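Local coordinates for citrate synthase (Metallosphaera sedula, PDB 6ABX), which probably catalyses the condensation of oxaloacetate with acetyl-CoA and water to give citrate and free CoA, a step of the tricarboxylic acid cycle, at residues Ser79-Val82 with Lys83-Lys87; Met226-Thr230 with Pro231-Glu235; Met239-Ser243 with Ser244-Leu248. One frame throughout, in Å; residues are numbered along the deposited sequence.

Contact 1: residues Ser79-Val82 with Lys83-Lys87; sequences STFV and KRTAK
Lys83 gives its backbone N to Ser79 O, 3.1 Å away, while its long side chain runs back along the same helix. CG passes over Ser79 O, and the ammonium NZ ends 2.9 Å from a water that Ser79 OG and Thr80 OG1 also hold; both hydroxyls bond Glu76 O as well, one turn earlier. A flexible lysine suits this exposed flank, since its methylenes pack and its charge stays hydrated. Arg84 N bonds Thr80 O, and the bend of the Arg84 chain at chi3 (62°) brings NH2 within 3.4 Å of CD1 at the edge of the Phe81 ring, the planes of guanidinium and ring almost perpendicular. Thr85 grips Phe81 in two ways. With OG1 set between backbone N and carbonyl carbon (chi1 61°), the hydroxyl reaches Phe81 O at 2.8 Å, which satisfies a polar atom in a buried place. The same rotamer lays CG2 over one ring face, 4.0 Å from the Phe81 ring centroid, a CH-pi contact. Ala86 N adds a weak bond to Val82 O. Phe81 and Thr85 further pack on Leu104 of the second subunit. These are the last turns of helix 76-85, where the i to i+4 bonds weaken and Thr85 N also finds Val82 O, an i to i+3 partner, at the subunit interface of the mainly helical citrate synthase fold.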
# COMPACT_ATOMS: atom_id res chain seq x y z
N SER A 79 -4.85 -18.88 9.77
CA SER A 79 -6.03 -19.65 9.55
C SER A 79 -7.08 -19.31 10.61
O SER A 79 -8.25 -19.25 10.25
CB SER A 79 -5.82 -21.14 9.44
OG SER A 79 -5.20 -21.67 10.61
N THR A 80 -6.68 -19.17 11.88
CA THR A 80 -7.64 -18.79 12.92
C THR A 80 -8.28 -17.42 12.61
O THR A 80 -9.49 -17.27 12.74
CB THR A 80 -7.07 -18.84 14.34
OG1 THR A 80 -6.78 -20.23 14.54
CG2 THR A 80 -8.05 -18.33 15.38
N PHE A 81 -7.46 -16.45 12.20
CA PHE A 81 -7.95 -15.15 11.82
C PHE A 81 -9.00 -15.22 10.70
O PHE A 81 -10.08 -14.55 10.73
CB PHE A 81 -6.79 -14.21 11.44
CG PHE A 81 -7.30 -12.82 11.14
CD1 PHE A 81 -7.53 -11.91 12.16
CD2 PHE A 81 -7.60 -12.43 9.83
CE1 PHE A 81 -8.00 -10.63 11.88
CE2 PHE A 81 -8.11 -11.15 9.57
CZ PHE A 81 -8.31 -10.26 10.59
N VAL A 82 -8.71 -16.02 9.67
CA VAL A 82 -9.67 -16.15 8.59
C VAL A 82 -10.99 -16.75 9.09
O VAL A 82 -12.04 -16.34 8.70
CB VAL A 82 -9.08 -16.97 7.44
CG1 VAL A 82 -10.13 -17.24 6.37
CG2 VAL A 82 -7.87 -16.28 6.85
N LYS A 83 -10.93 -17.82 9.88
CA LYS A 83 -12.15 -18.42 10.39
C LYS A 83 -13.01 -17.41 11.17
O LYS A 83 -14.26 -17.45 11.14
CB LYS A 83 -11.79 -19.65 11.24
CG LYS A 83 -11.28 -20.81 10.42
CD LYS A 83 -10.83 -21.98 11.34
CE LYS A 83 -9.60 -22.71 10.84
NZ LYS A 83 -9.24 -23.85 11.72
N ARG A 84 -12.33 -16.58 11.96
CA ARG A 84 -12.93 -15.63 12.83
C ARG A 84 -13.69 -14.59 11.99
O ARG A 84 -14.77 -14.09 12.39
CB ARG A 84 -11.88 -14.93 13.71
CG ARG A 84 -12.46 -13.81 14.54
CD ARG A 84 -11.65 -13.41 15.74
NE ARG A 84 -10.34 -12.90 15.42
CZ ARG A 84 -10.02 -11.62 15.34
NH1 ARG A 84 -10.96 -10.68 15.26
NH2 ARG A 84 -8.73 -11.29 15.31
N THR A 85 -13.12 -14.23 10.82
CA THR A 85 -13.56 -13.01 10.10
C THR A 85 -14.25 -13.29 8.76
O THR A 85 -14.83 -12.35 8.17
CB THR A 85 -12.38 -12.06 9.86
OG1 THR A 85 -11.39 -12.71 9.06
CG2 THR A 85 -11.77 -11.59 11.15
N ALA A 86 -14.24 -14.54 8.30
CA ALA A 86 -14.73 -14.86 6.95
C ALA A 86 -16.17 -14.40 6.72
O ALA A 86 -16.53 -14.00 5.62
CB ALA A 86 -14.65 -16.34 6.74
N LYS A 87 -17.03 -14.60 7.72
CA LYS A 87 -18.46 -14.33 7.51
C LYS A 87 -18.80 -12.84 7.64
O LYS A 87 -19.87 -12.45 7.15
CB LYS A 87 -19.33 -15.06 8.52
CG LYS A 87 -19.42 -16.56 8.28
CD LYS A 87 -20.61 -17.17 9.00
CE LYS A 87 -20.87 -18.62 8.63
NZ LYS A 87 -19.74 -19.45 9.08
O HOH W 1 -6.91 -22.46 12.71

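Contact 2: residues Met226-Thr230 with Pro231-Glu235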
# COMPACT_ATOMS: atom_id res chain seq x y z
N MET A 226 -27.34 -11.31 -13.45
CA MET A 226 -28.24 -11.95 -12.51
C MET A 226 -29.53 -11.12 -12.42
O MET A 226 -30.61 -11.69 -12.38
CB MET A 226 -27.60 -12.09 -11.13
CG MET A 226 -26.51 -13.12 -11.13
SD MET A 226 -25.73 -13.16 -9.52
CE MET A 226 -24.97 -14.76 -9.68
N GLU A 227 -29.41 -9.80 -12.42
CA GLU A 227 -30.64 -8.92 -12.33
C GLU A 227 -31.50 -9.06 -13.60
O GLU A 227 -32.75 -9.03 -13.52
CB GLU A 227 -30.27 -7.46 -12.08
CG GLU A 227 -29.63 -7.20 -10.72
CD GLU A 227 -29.14 -5.79 -10.51
OE1 GLU A 227 -29.08 -5.01 -11.48
OE2 GLU A 227 -28.81 -5.46 -9.35
N ILE A 228 -30.88 -9.28 -14.76
CA ILE A 228 -31.59 -9.44 -16.03
C ILE A 228 -32.46 -10.70 -15.93
O ILE A 228 -33.60 -10.69 -16.39
CB ILE A 228 -30.63 -9.46 -17.23
CG1 ILE A 228 -29.98 -8.09 -17.44
CG2 ILE A 228 -31.28 -9.99 -18.51
CD1 ILE A 228 -28.80 -8.13 -18.33
N GLU A 229 -31.90 -11.76 -15.33
CA GLU A 229 -32.60 -13.02 -14.99
C GLU A 229 -32.84 -13.93 -16.20
O GLU A 229 -32.55 -15.14 -16.13
CB GLU A 229 -33.95 -12.78 -14.33
CG GLU A 229 -33.87 -12.34 -12.89
CD GLU A 229 -35.15 -12.56 -12.10
OE1 GLU A 229 -35.44 -11.73 -11.23
OE2 GLU A 229 -35.85 -13.57 -12.37
N THR A 230 -33.46 -13.42 -17.26
CA THR A 230 -33.79 -14.24 -18.41
C THR A 230 -33.24 -13.59 -19.67
O THR A 230 -33.23 -12.35 -19.79
CB THR A 230 -35.30 -14.41 -18.56
OG1 THR A 230 -35.83 -13.13 -18.87
CG2 THR A 230 -36.01 -14.92 -17.33
N PRO A 231 -32.79 -14.39 -20.66
CA PRO A 231 -32.31 -13.83 -21.92
C PRO A 231 -33.28 -12.88 -22.65
O PRO A 231 -32.81 -11.89 -23.30
CB PRO A 231 -32.03 -15.06 -22.80
CG PRO A 231 -31.85 -16.21 -21.83
CD PRO A 231 -32.60 -15.85 -20.57
N ASP A 232 -34.59 -13.14 -22.51
CA ASP A 232 -35.65 -12.36 -23.20
C ASP A 232 -35.80 -10.96 -22.57
O ASP A 232 -36.35 -10.04 -23.24
CB ASP A 232 -37.02 -13.05 -23.13
CG ASP A 232 -37.19 -14.17 -24.15
OD1 ASP A 232 -36.39 -14.24 -25.10
OD2 ASP A 232 -38.15 -14.96 -23.99
N ASN A 233 -35.29 -10.79 -21.35
CA ASN A 233 -35.31 -9.52 -20.67
C ASN A 233 -34.06 -8.66 -20.98
O ASN A 233 -33.98 -7.56 -20.42
CB ASN A 233 -35.42 -9.71 -19.16
CG ASN A 233 -35.76 -8.47 -18.37
OD1 ASN A 233 -36.63 -7.68 -18.76
ND2 ASN A 233 -35.09 -8.26 -17.25
N VAL A 234 -33.12 -9.09 -21.82
CA VAL A 234 -31.90 -8.33 -21.99
C VAL A 234 -32.15 -6.93 -22.60
O VAL A 234 -31.63 -5.90 -22.10
CB VAL A 234 -30.90 -9.10 -22.85
CG1 VAL A 234 -29.85 -8.19 -23.42
CG2 VAL A 234 -30.31 -10.26 -22.07
N GLU A 235 -32.94 -6.89 -23.69
CA GLU A 235 -33.11 -5.63 -24.43
C GLU A 235 -33.80 -4.60 -23.51
O GLU A 235 -33.43 -3.39 -23.51
CB GLU A 235 -33.84 -5.90 -25.74
CG GLU A 235 -33.09 -6.90 -26.62
CD GLU A 235 -32.99 -8.39 -26.21
OE1 GLU A 235 -32.05 -9.06 -26.73
OE2 GLU A 235 -33.83 -8.93 -25.39
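Between Ile228 and Asn233 the backbone leaves one helix and enters the next: Glu229 breaks the first with a positive phi of 76°, Thr230 is extended, and Asn233 N returns to Thr230 O at 3.0 Å. The side chain of Asn233 spans the same corner. Its CG stands anti to the backbone N (chi1 -167°), which swings the amide back toward the end of helix 220-228. There ND2 donates to Ile228 O over 3.0 Å, on a lone pair in the carbonyl plane and close to the plane of its own amide, with 158° at the hydrogen. Asparagine suits the place because it is short and carries an N-H that can serve a carbonyl at a helix end; that oxygen otherwise takes a weak bond from Thr230 N. A leucine in its place would probably leave Ile228 O without this straight donor and let the two helix ends shift against each other. Thr230 crosses the stem of Asn233 at a slant, its OG1 3.5 Å from Asn233 CB. Pro231, its phi held by the ring, suits the turn that leads into helix 234-243, since a missing N-H costs little ahead of a helix. On the buried side two branched side chains meet, Ile228 CG2 and Val234 CG2 being 3.7 Å apart. Helix 277-297 runs beneath the corner: Ile228 touches Val289, Val234 touches Ile292, Pro231 rests on Glu284 and Arg288, and Glu235 forms a salt bridge with Arg288.

Contact 3: residues Met239-Ser243 with Ser244-Leu248; sequences MNKLS and SGQRL
A Schellman motif ends helix 234-243, with Gly245 as its C-prime residue and the acetyl-CoA-binding Arg247 and Leu248 just beyond. Gln246 N reaches back to Lys241 O at 3.0 Å, and Gly245 N to Leu242 O at 3.1 Å. Glycine suits the turn because its positive phi (74°) is more easily adopted without a side chain. Ser244 OG sits between its own backbone N and carbonyl carbon (chi1 66°), where it lies within hydrogen-bonding distance of two carbonyls of the last turn, Asn240 O at 2.9 Å and Lys241 O. The hydroxyl is in turn an acceptor: Gln246 NE2 bonds Ser244 OG at 2.8 Å, nearly in the plane of the amide. The other branch of that amide, OE1, takes the ammonium of Lys241, with NZ 3.1 Å away and well above the plane of the amide carbonyl. Lys241 is bent at chi2 (-68°), which brings its CD against the glutamine amide, the two side chains crossing obliquely, and one water joins Lys241 NZ to Gln246 NE2. Both ends of the amide are thus held, which should fix its rotation on an open surface. On the inner side Leu242 CD2 meets Leu248 CG at 4.1 Å, the two side chains crossing at about a right angle. Both leucines lie against helix 277-297, Leu242 on Ile296 and Leu248 on Leu297.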
# COMPACT_ATOMS: atom_id res chain seq x y z
N MET A 239 -32.23 -1.22 -21.95
CA MET A 239 -32.94 0.02 -22.28
C MET A 239 -33.11 0.88 -21.02
O MET A 239 -32.83 2.08 -21.04
CB MET A 239 -34.32 -0.27 -22.88
CG MET A 239 -35.08 0.96 -23.25
SD MET A 239 -36.71 0.48 -23.88
CE MET A 239 -37.37 -0.40 -22.47
N ASN A 240 -33.51 0.24 -19.92
CA ASN A 240 -33.68 0.96 -18.64
C ASN A 240 -32.36 1.62 -18.20
O ASN A 240 -32.33 2.77 -17.69
CB ASN A 240 -34.36 0.03 -17.64
CG ASN A 240 -35.82 -0.20 -17.98
OD1 ASN A 240 -36.44 0.60 -18.69
ND2 ASN A 240 -36.39 -1.29 -17.48
N LYS A 241 -31.23 0.91 -18.37
CA LYS A 241 -29.92 1.45 -18.05
C LYS A 241 -29.49 2.58 -19.00
O LYS A 241 -29.20 3.68 -18.54
CB LYS A 241 -28.87 0.33 -18.04
CG LYS A 241 -29.07 -0.68 -16.92
CD LYS A 241 -28.84 -0.15 -15.50
CE LYS A 241 -29.12 -1.22 -14.47
NZ LYS A 241 -28.95 -0.70 -13.09
N LEU A 242 -29.38 2.31 -20.30
CA LEU A 242 -28.84 3.31 -21.21
C LEU A 242 -29.74 4.56 -21.20
O LEU A 242 -29.22 5.68 -21.25
CB LEU A 242 -28.68 2.74 -22.62
CG LEU A 242 -27.64 1.62 -22.76
CD1 LEU A 242 -27.47 1.23 -24.21
CD2 LEU A 242 -26.28 2.02 -22.17
N SER A 243 -31.06 4.37 -21.08
CA SER A 243 -31.99 5.52 -21.19
C SER A 243 -31.67 6.50 -20.06
O SER A 243 -31.82 7.70 -20.22
CB SER A 243 -33.43 5.08 -21.10
OG SER A 243 -33.79 4.22 -22.16
N SER A 244 -31.29 5.93 -18.90
CA SER A 244 -31.12 6.70 -17.66
C SER A 244 -29.66 7.10 -17.45
O SER A 244 -29.31 7.62 -16.39
CB SER A 244 -31.63 5.95 -16.47
OG SER A 244 -30.86 4.78 -16.19
N GLY A 245 -28.83 6.88 -18.46
CA GLY A 245 -27.48 7.32 -18.44
C GLY A 245 -26.60 6.48 -17.52
O GLY A 245 -25.49 6.93 -17.18
N GLN A 246 -27.05 5.26 -17.15
CA GLN A 246 -26.20 4.26 -16.42
C GLN A 246 -25.30 3.49 -17.39
O GLN A 246 -25.57 3.40 -18.60
CB GLN A 246 -27.09 3.35 -15.58
CG GLN A 246 -27.89 4.10 -14.53
CD GLN A 246 -28.81 3.17 -13.77
OE1 GLN A 246 -28.37 2.34 -12.97
NE2 GLN A 246 -30.11 3.31 -13.99
N ARG A 247 -24.15 2.97 -16.91
CA ARG A 247 -23.32 2.23 -17.85
C ARG A 247 -23.76 0.75 -17.84
O ARG A 247 -24.33 0.22 -16.87
CB ARG A 247 -21.83 2.46 -17.63
CG ARG A 247 -21.27 1.97 -16.30
CD ARG A 247 -19.95 2.66 -15.98
NE ARG A 247 -19.38 2.18 -14.72
CZ ARG A 247 -19.88 2.43 -13.51
NH1 ARG A 247 -20.93 3.23 -13.37
NH2 ARG A 247 -19.35 1.86 -12.44
N LEU A 248 -23.45 0.10 -18.95
CA LEU A 248 -23.41 -1.35 -18.99
C LEU A 248 -22.11 -1.75 -18.32
O LEU A 248 -21.02 -1.28 -18.76
CB LEU A 248 -23.39 -1.82 -20.45
CG LEU A 248 -24.66 -1.62 -21.25
CD1 LEU A 248 -24.51 -2.37 -22.57
CD2 LEU A 248 -25.87 -2.09 -20.47
O HOH W 2 -31.53 0.84 -12.51

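Along the chain the three contacts follow one another, all in the one citrate synthase chain. Contacts 2 and 3 share helix 234-243: contact 2 leads into its start from helix 220-228 and contact 3 closes its end, with their centres about 14 Å apart. Both pack on helix 277-297, which therefore underlies the two ends of one short helix, and contact 3 hands the chain on to residues that bind acetyl-CoA. Contact 1 stands apart on helix 76-85, its centre about 36 Å from that of contact 2 and about 39 Å from that of contact 3. It belongs to the dimer interface, whereas no other chain touches the segments of contacts 2 and 3.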